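Local atomic coordinates of putative branched-chain amino acid ABC transporter (PDB entry 3HUT), a protein that probably captures branched-chain amino acids or related compounds outside the cytoplasm and delivers them to an ABC transporter. Residues 58-63 / 86-91; 98-103 / 286-291. All blocks are in the same frame, centred on the assembly; numbering follows the deposited sequence.

In the fold
Both contacts belong to one lobe of the protein, the one built on the parallel sheet with strand order 46-52, 5-11, 73-78, 99-101, 116-118, and their centres lie about 17 Å apart. Contact 1 comes first along the chain, pairing helices 57-69 and 82-95 over one face of that sheet. Helix 82-95 then leads directly into strand 99-101, whose other face carries contact 2 with the much later helix 277-296. The two meet where Gly-89 CA lies 3.1 Å from Gln-99 OE1. Together they sample a three-layer helix-sheet-helix lobe, with a late helix returning to complete it, as in type I periplasmic binding proteins.

Contact 1: residues 58-63 / 86-91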
ATOM      1  N   ASP A  58      -6.070  -9.929  21.276  1.00 13.28           N
ATOM      2  CA  ASP A  58      -6.138  -9.700  22.714  1.00 15.00           C
ATOM      3  C   ASP A  58      -4.922  -8.953  23.240  1.00 13.58           C
ATOM      4  O   ASP A  58      -5.040  -8.122  24.136  1.00 12.50           O
ATOM      5  CB  ASP A  58      -6.303 -11.023  23.469  1.00 19.04           C
ATOM      6  CG  ASP A  58      -7.641 -11.682  23.200  1.00 22.71           C
ATOM      7  OD1 ASP A  58      -8.668 -10.971  23.230  1.00 24.15           O
ATOM      8  OD2 ASP A  58      -7.669 -12.908  22.965  1.00 26.14           O
ATOM      9  N   GLN A  59      -3.750  -9.245  22.685  1.00 13.59           N
ATOM     10  CA  GLN A  59      -2.536  -8.568  23.128  1.00 13.83           C
ATOM     11  C   GLN A  59      -2.597  -7.101  22.705  1.00 12.70           C
ATOM     12  O   GLN A  59      -2.190  -6.211  23.450  1.00 11.48           O
ATOM     13  CB  GLN A  59      -1.301  -9.235  22.518  1.00 15.49           C
ATOM     14  CG  GLN A  59       0.023  -8.684  23.027  1.00 18.22           C
ATOM     15  CD  GLN A  59       0.146  -8.763  24.537  1.00 22.77           C
ATOM     16  OE1 GLN A  59      -0.018  -7.770  25.238  1.00 24.34           O
ATOM     17  NE2 GLN A  59       0.425  -9.954  25.045  1.00 24.11           N
ATOM     18  N   ALA A  60      -3.121  -6.865  21.507  1.00 11.61           N
ATOM     19  CA  ALA A  60      -3.244  -5.512  20.974  1.00 10.94           C
ATOM     20  C   ALA A  60      -4.186  -4.691  21.850  1.00 10.44           C
ATOM     21  O   ALA A  60      -3.999  -3.484  22.030  1.00  9.06           O
ATOM     22  CB  ALA A  60      -3.772  -5.569  19.546  1.00 10.47           C
ATOM     23  N   ARG A  61      -5.205  -5.347  22.393  1.00 11.73           N
ATOM     24  CA  ARG A  61      -6.157  -4.650  23.248  1.00 11.28           C
ATOM     25  C   ARG A  61      -5.526  -4.196  24.560  1.00 11.76           C
ATOM     26  O   ARG A  61      -5.777  -3.076  25.016  1.00 10.72           O
ATOM     27  CB  ARG A  61      -7.377  -5.537  23.522  1.00 13.31           C
ATOM     28  CG  ARG A  61      -8.233  -5.777  22.289  1.00 14.02           C
ATOM     29  CD  ARG A  61      -9.551  -6.459  22.631  1.00 18.99           C
ATOM     30  NE  ARG A  61     -10.313  -6.766  21.424  1.00 20.11           N
ATOM     31  CZ  ARG A  61     -10.296  -7.939  20.800  1.00 20.40           C
ATOM     32  NH1 ARG A  61      -9.558  -8.939  21.268  1.00 20.54           N
ATOM     33  NH2 ARG A  61     -11.009  -8.106  19.695  1.00 21.00           N
ATOM     34  N   THR A  62      -4.708  -5.040  25.181  1.00 12.11           N
ATOM     35  CA  THR A  62      -4.094  -4.611  26.427  1.00 11.69           C
ATOM     36  C   THR A  62      -3.038  -3.557  26.112  1.00 12.16           C
ATOM     37  O   THR A  62      -2.819  -2.640  26.901  1.00 11.10           O
ATOM     38  CB  THR A  62      -3.505  -5.804  27.249  1.00 14.62           C
ATOM     39  OG1 THR A  62      -2.103  -5.614  27.467  1.00 17.21           O
ATOM     40  CG2 THR A  62      -3.761  -7.112  26.550  1.00 11.65           C
ATOM     41  N   ILE A  63      -2.410  -3.654  24.941  1.00 11.28           N
ATOM     42  CA  ILE A  63      -1.419  -2.656  24.548  1.00 10.78           C
ATOM     43  C   ILE A  63      -2.114  -1.300  24.397  1.00 11.84           C
ATOM     44  O   ILE A  63      -1.607  -0.272  24.862  1.00 11.95           O
ATOM     45  CB  ILE A  63      -0.754  -3.000  23.199  1.00 12.20           C
ATOM     46  CG1 ILE A  63       0.100  -4.263  23.337  1.00 14.95           C
ATOM     47  CG2 ILE A  63       0.094  -1.821  22.721  1.00  9.77           C
ATOM     48  CD1 ILE A  63       1.223  -4.137  24.340  1.00 20.67           C
HETATM   49  N   MSE A  86      -7.739  -3.161  13.890  1.00  9.70           N
HETATM   50  CA  MSE A  86      -9.125  -2.853  14.220  1.00 13.39           C
HETATM   51  C   MSE A  86      -9.446  -3.172  15.679  1.00 12.20           C
HETATM   52  O   MSE A  86     -10.147  -2.416  16.341  1.00 10.85           O
HETATM   53  CB  MSE A  86     -10.058  -3.610  13.278  1.00 17.21           C
HETATM   54  CG  MSE A  86      -9.931  -3.143  11.837  1.00 22.28           C
HETATM   55 SE   MSE A  86     -10.990  -4.158  10.583  1.00 34.44          SE
HETATM   56  CE  MSE A  86     -12.744  -3.522  11.081  1.00 27.98           C
ATOM     57  N   ALA A  87      -8.927  -4.292  16.176  1.00 12.76           N
ATOM     58  CA  ALA A  87      -9.145  -4.679  17.567  1.00 11.21           C
ATOM     59  C   ALA A  87      -8.676  -3.545  18.480  1.00 12.41           C
ATOM     60  O   ALA A  87      -9.390  -3.124  19.389  1.00 12.17           O
ATOM     61  CB  ALA A  87      -8.377  -5.951  17.882  1.00 12.73           C
ATOM     62  N   ALA A  88      -7.469  -3.047  18.236  1.00 11.16           N
ATOM     63  CA  ALA A  88      -6.940  -1.955  19.040  1.00 10.53           C
ATOM     64  C   ALA A  88      -7.658  -0.659  18.664  1.00  9.78           C
ATOM     65  O   ALA A  88      -7.905   0.200  19.514  1.00  8.91           O
ATOM     66  CB  ALA A  88      -5.439  -1.816  18.805  1.00  7.40           C
ATOM     67  N   GLY A  89      -7.999  -0.531  17.385  1.00  9.47           N
ATOM     68  CA  GLY A  89      -8.678   0.661  16.907  1.00  9.91           C
ATOM     69  C   GLY A  89      -9.971   0.979  17.642  1.00 11.04           C
ATOM     70  O   GLY A  89     -10.270   2.146  17.898  1.00 11.46           O
ATOM     71  N   SER A  90     -10.734  -0.052  17.989  1.00 10.24           N
ATOM     72  CA  SER A  90     -12.000   0.145  18.692  1.00 11.50           C
ATOM     73  C   SER A  90     -11.783   0.884  20.008  1.00 10.31           C
ATOM     74  O   SER A  90     -12.576   1.750  20.388  1.00 10.72           O
ATOM     75  CB  SER A  90     -12.672  -1.205  18.950  1.00 13.71           C
ATOM     76  OG  SER A  90     -12.931  -1.870  17.726  1.00 15.38           O
ATOM     77  N   ILE A  91     -10.700   0.535  20.695  1.00  9.36           N
ATOM     78  CA  ILE A  91     -10.342   1.163  21.961  1.00  9.08           C
ATOM     79  C   ILE A  91      -9.881   2.603  21.732  1.00 10.07           C
ATOM     80  O   ILE A  91     -10.352   3.530  22.391  1.00 11.80           O
ATOM     81  CB  ILE A  91      -9.214   0.371  22.654  1.00 10.65           C
ATOM     82  CG1 ILE A  91      -9.764  -0.979  23.129  1.00 12.81           C
ATOM     83  CG2 ILE A  91      -8.633   1.180  23.815  1.00 10.98           C
ATOM     84  CD1 ILE A  91      -8.717  -1.909  23.710  1.00 14.44           C
TER
HETATM   85  O   HOH W   1     -11.348  -4.462  20.393  1.00 16.23           O
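The guanidinium of Arg-61 lies with one face over Ala-87, whose CB sits 3.7 Å above the plane and is displaced toward the rim, nearest to NH2. Two partners meet its edge in plane: Asp-58, one turn back on the same helix, whose OD1 forms a salt bridge with NH1 at 3.0 Å, and a water that accepts from NE and in turn donates to Ala-87 O at 2.6 Å. This water bridges the two helices; no direct hydrogen bond crosses between 58-63 and 86-91. Salt bridge and water grip the group from separate N-H donors and should restrict its rotation above Ala-87.

The aliphatic part of Arg-61 runs extended from CG to NE, carrying the guanidinium along the solvent-exposed side of the pair. Farther along the helix, Ile-91 crosses the Arg-61 side chain at about a right angle: with CG1 beside its backbone N (chi1 -69°) and the chain then stretched out, CD1 reaches 3.4 Å from Arg-61 O and also touches Arg-61 CB. Deeper, toward the sheet, small residues take over, and Ala-60 CB meets Ala-88 CB at 4.2 Å. Both of these alanines also rest on Glu-10 of strand 5-11.

The short side chains let the axes of the two segments approach to 8.2 Å, and they run nearly alongside, crossing at -29°. Helices 57-69 and 82-95 lead into the parallel strands 73-78 and 99-101, so the pair is the side-by-side packing of successive beta-alpha-beta crossover helices on one face of a Rossmann-like sheet, as in a type I periplasmic binding protein lobe.

Contact 2: residues 98-103 / 286-291; sequences PQLSPT and VGIMLA
Leu-100 carries the contact from the strand, facing Ile-288 and Met-289 on the helix, and the interaction is apolar throughout. The selenomethionine Met-289 leaves the helix with CG anti to its own N (chi1 -180°), then bends at both following torsions, so that the folded chain sets its terminal methyl CE 3.6 Å from Leu-100 CB. That methyl also lies near the strand backbone, 4.1 Å from Leu-100 N. The branch end of Leu-100 does the rest: CD2 touches Ile-288 CG2 at 3.9 Å, the two side chains crossing at about a right angle, and brushes Met-289 CB as well. Leu-100 is thus met near its root by a methyl tip and at its end by a beta-branch.

Hydrogen bonds make no link between 98-103 and 286-291. The backbone polar groups of Leu-100 are engaged within the sheet, with Val-76 and Gly-78 on strand 73-78, while Gln-99 has its CB pointing away from the helix and its amide hydrogen-bonded to Gln-116 NE2 and Ser-85 O.

Helix 277-296 packs on this face of the parallel sheet, where Met-289 also touches Leu-7 of strand 5-11. Helix 18-37 flanks it through Gln-31 and Phe-35, and helix 302-310 adds Leu-309 against Met-289 and Pro-98.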
ATOM      1  N   PRO A  98      -5.424   9.133  18.412  1.00  8.47           N
ATOM      2  CA  PRO A  98      -5.260   9.026  16.960  1.00  6.91           C
ATOM      3  C   PRO A  98      -4.371   7.823  16.629  1.00  7.49           C
ATOM      4  O   PRO A  98      -3.325   7.628  17.250  1.00  8.75           O
ATOM      5  CB  PRO A  98      -4.619  10.362  16.588  1.00  7.07           C
ATOM      6  CG  PRO A  98      -3.797  10.683  17.793  1.00  7.02           C
ATOM      7  CD  PRO A  98      -4.719  10.317  18.938  1.00  8.47           C
ATOM      8  N   GLN A  99      -4.792   7.019  15.658  1.00  6.23           N
ATOM      9  CA  GLN A  99      -4.046   5.820  15.267  1.00  6.88           C
ATOM     10  C   GLN A  99      -3.691   5.830  13.783  1.00  7.25           C
ATOM     11  O   GLN A  99      -4.545   6.083  12.937  1.00  7.48           O
ATOM     12  CB  GLN A  99      -4.877   4.563  15.591  1.00  5.90           C
ATOM     13  CG  GLN A  99      -4.363   3.263  14.945  1.00  7.32           C
ATOM     14  CD  GLN A  99      -5.292   2.067  15.151  1.00  8.28           C
ATOM     15  OE1 GLN A  99      -6.497   2.218  15.332  1.00  7.87           O
ATOM     16  NE2 GLN A  99      -4.729   0.869  15.094  1.00  8.65           N
ATOM     17  N   LEU A 100      -2.429   5.563  13.467  1.00  7.13           N
ATOM     18  CA  LEU A 100      -2.011   5.518  12.074  1.00  6.99           C
ATOM     19  C   LEU A 100      -1.384   4.163  11.772  1.00  7.80           C
ATOM     20  O   LEU A 100      -0.270   3.876  12.211  1.00  5.89           O
ATOM     21  CB  LEU A 100      -1.007   6.638  11.755  1.00  6.44           C
ATOM     22  CG  LEU A 100      -0.378   6.597  10.348  1.00  8.67           C
ATOM     23  CD1 LEU A 100      -1.461   6.527   9.305  1.00  8.25           C
ATOM     24  CD2 LEU A 100       0.502   7.820  10.127  1.00  7.52           C
ATOM     25  N   SER A 101      -2.116   3.321  11.047  1.00  7.29           N
ATOM     26  CA  SER A 101      -1.598   2.010  10.680  1.00  6.72           C
ATOM     27  C   SER A 101      -0.879   2.117   9.342  1.00  7.48           C
ATOM     28  O   SER A 101      -1.424   2.639   8.367  1.00  6.03           O
ATOM     29  CB  SER A 101      -2.724   0.990  10.546  1.00  8.60           C
ATOM     30  OG  SER A 101      -2.208  -0.217  10.006  1.00  9.73           O
ATOM     31  N   PRO A 102       0.354   1.615   9.272  1.00  6.75           N
ATOM     32  CA  PRO A 102       1.029   1.729   7.982  1.00  7.66           C
ATOM     33  C   PRO A 102       0.487   0.791   6.910  1.00  8.67           C
ATOM     34  O   PRO A 102       0.553   1.096   5.721  1.00  9.04           O
ATOM     35  CB  PRO A 102       2.492   1.446   8.333  1.00 10.31           C
ATOM     36  CG  PRO A 102       2.395   0.539   9.521  1.00 10.11           C
ATOM     37  CD  PRO A 102       1.267   1.128  10.323  1.00  7.34           C
ATOM     38  N   THR A 103      -0.098  -0.326   7.329  1.00  7.58           N
ATOM     39  CA  THR A 103      -0.568  -1.317   6.369  1.00  9.00           C
ATOM     40  C   THR A 103      -1.997  -1.874   6.485  1.00  9.91           C
ATOM     41  O   THR A 103      -2.388  -2.710   5.678  1.00  9.85           O
ATOM     42  CB  THR A 103       0.406  -2.495   6.360  1.00  8.15           C
ATOM     43  OG1 THR A 103       0.581  -2.968   7.700  1.00  8.87           O
ATOM     44  CG2 THR A 103       1.759  -2.062   5.820  1.00 12.02           C
ATOM     45  N   VAL A 286       5.436   6.689   9.728  1.00  6.65           N
ATOM     46  CA  VAL A 286       6.141   7.436  10.759  1.00  6.14           C
ATOM     47  C   VAL A 286       6.317   8.898  10.333  1.00  7.85           C
ATOM     48  O   VAL A 286       6.082   9.819  11.120  1.00  7.45           O
ATOM     49  CB  VAL A 286       7.524   6.809  11.054  1.00  4.74           C
ATOM     50  CG1 VAL A 286       8.311   7.700  11.998  1.00  6.35           C
ATOM     51  CG2 VAL A 286       7.344   5.419  11.669  1.00  4.12           C
ATOM     52  N   GLY A 287       6.726   9.106   9.084  1.00  7.72           N
ATOM     53  CA  GLY A 287       6.910  10.459   8.590  1.00  8.72           C
ATOM     54  C   GLY A 287       5.623  11.267   8.585  1.00  8.65           C
ATOM     55  O   GLY A 287       5.625  12.454   8.912  1.00 10.33           O
ATOM     56  N   ILE A 288       4.522  10.636   8.198  1.00  8.58           N
ATOM     57  CA  ILE A 288       3.233  11.316   8.176  1.00  8.24           C
ATOM     58  C   ILE A 288       2.860  11.740   9.593  1.00  8.96           C
ATOM     59  O   ILE A 288       2.400  12.864   9.820  1.00  8.21           O
ATOM     60  CB  ILE A 288       2.124  10.393   7.600  1.00  8.40           C
ATOM     61  CG1 ILE A 288       2.350  10.202   6.094  1.00  7.59           C
ATOM     62  CG2 ILE A 288       0.734  10.998   7.866  1.00  5.38           C
ATOM     63  CD1 ILE A 288       1.409   9.211   5.426  1.00  6.57           C
HETATM   64  N   MSE A 289       3.066  10.831  10.543  1.00  9.29           N
HETATM   65  CA  MSE A 289       2.762  11.100  11.945  1.00 11.39           C
HETATM   66  C   MSE A 289       3.612  12.247  12.491  1.00  8.87           C
HETATM   67  O   MSE A 289       3.091  13.187  13.092  1.00 10.14           O
HETATM   68  CB  MSE A 289       3.003   9.837  12.778  1.00 14.13           C
HETATM   69  CG  MSE A 289       2.719   9.987  14.267  1.00 19.35           C
HETATM   70 SE   MSE A 289       0.845  10.286  14.670  1.00 30.90          SE
HETATM   71  CE  MSE A 289       0.240   8.445  14.654  1.00 24.13           C
ATOM     72  N   LEU A 290       4.922  12.173  12.270  1.00  9.03           N
ATOM     73  CA  LEU A 290       5.832  13.201  12.753  1.00  7.46           C
ATOM     74  C   LEU A 290       5.532  14.576  12.166  1.00  7.39           C
ATOM     75  O   LEU A 290       5.583  15.582  12.867  1.00  8.77           O
ATOM     76  CB  LEU A 290       7.282  12.798  12.456  1.00  7.43           C
ATOM     77  CG  LEU A 290       7.790  11.589  13.252  1.00  8.82           C
ATOM     78  CD1 LEU A 290       9.176  11.171  12.762  1.00  8.12           C
ATOM     79  CD2 LEU A 290       7.830  11.947  14.734  1.00  9.65           C
ATOM     80  N   ALA A 291       5.217  14.629  10.879  1.00  7.66           N
ATOM     81  CA  ALA A 291       4.900  15.907  10.254  1.00  8.15           C
ATOM     82  C   ALA A 291       3.661  16.490  10.937  1.00  8.84           C
ATOM     83  O   ALA A 291       3.594  17.689  11.196  1.00  7.70           O
ATOM     84  CB  ALA A 291       4.645  15.722   8.760  1.00  9.76           C
TER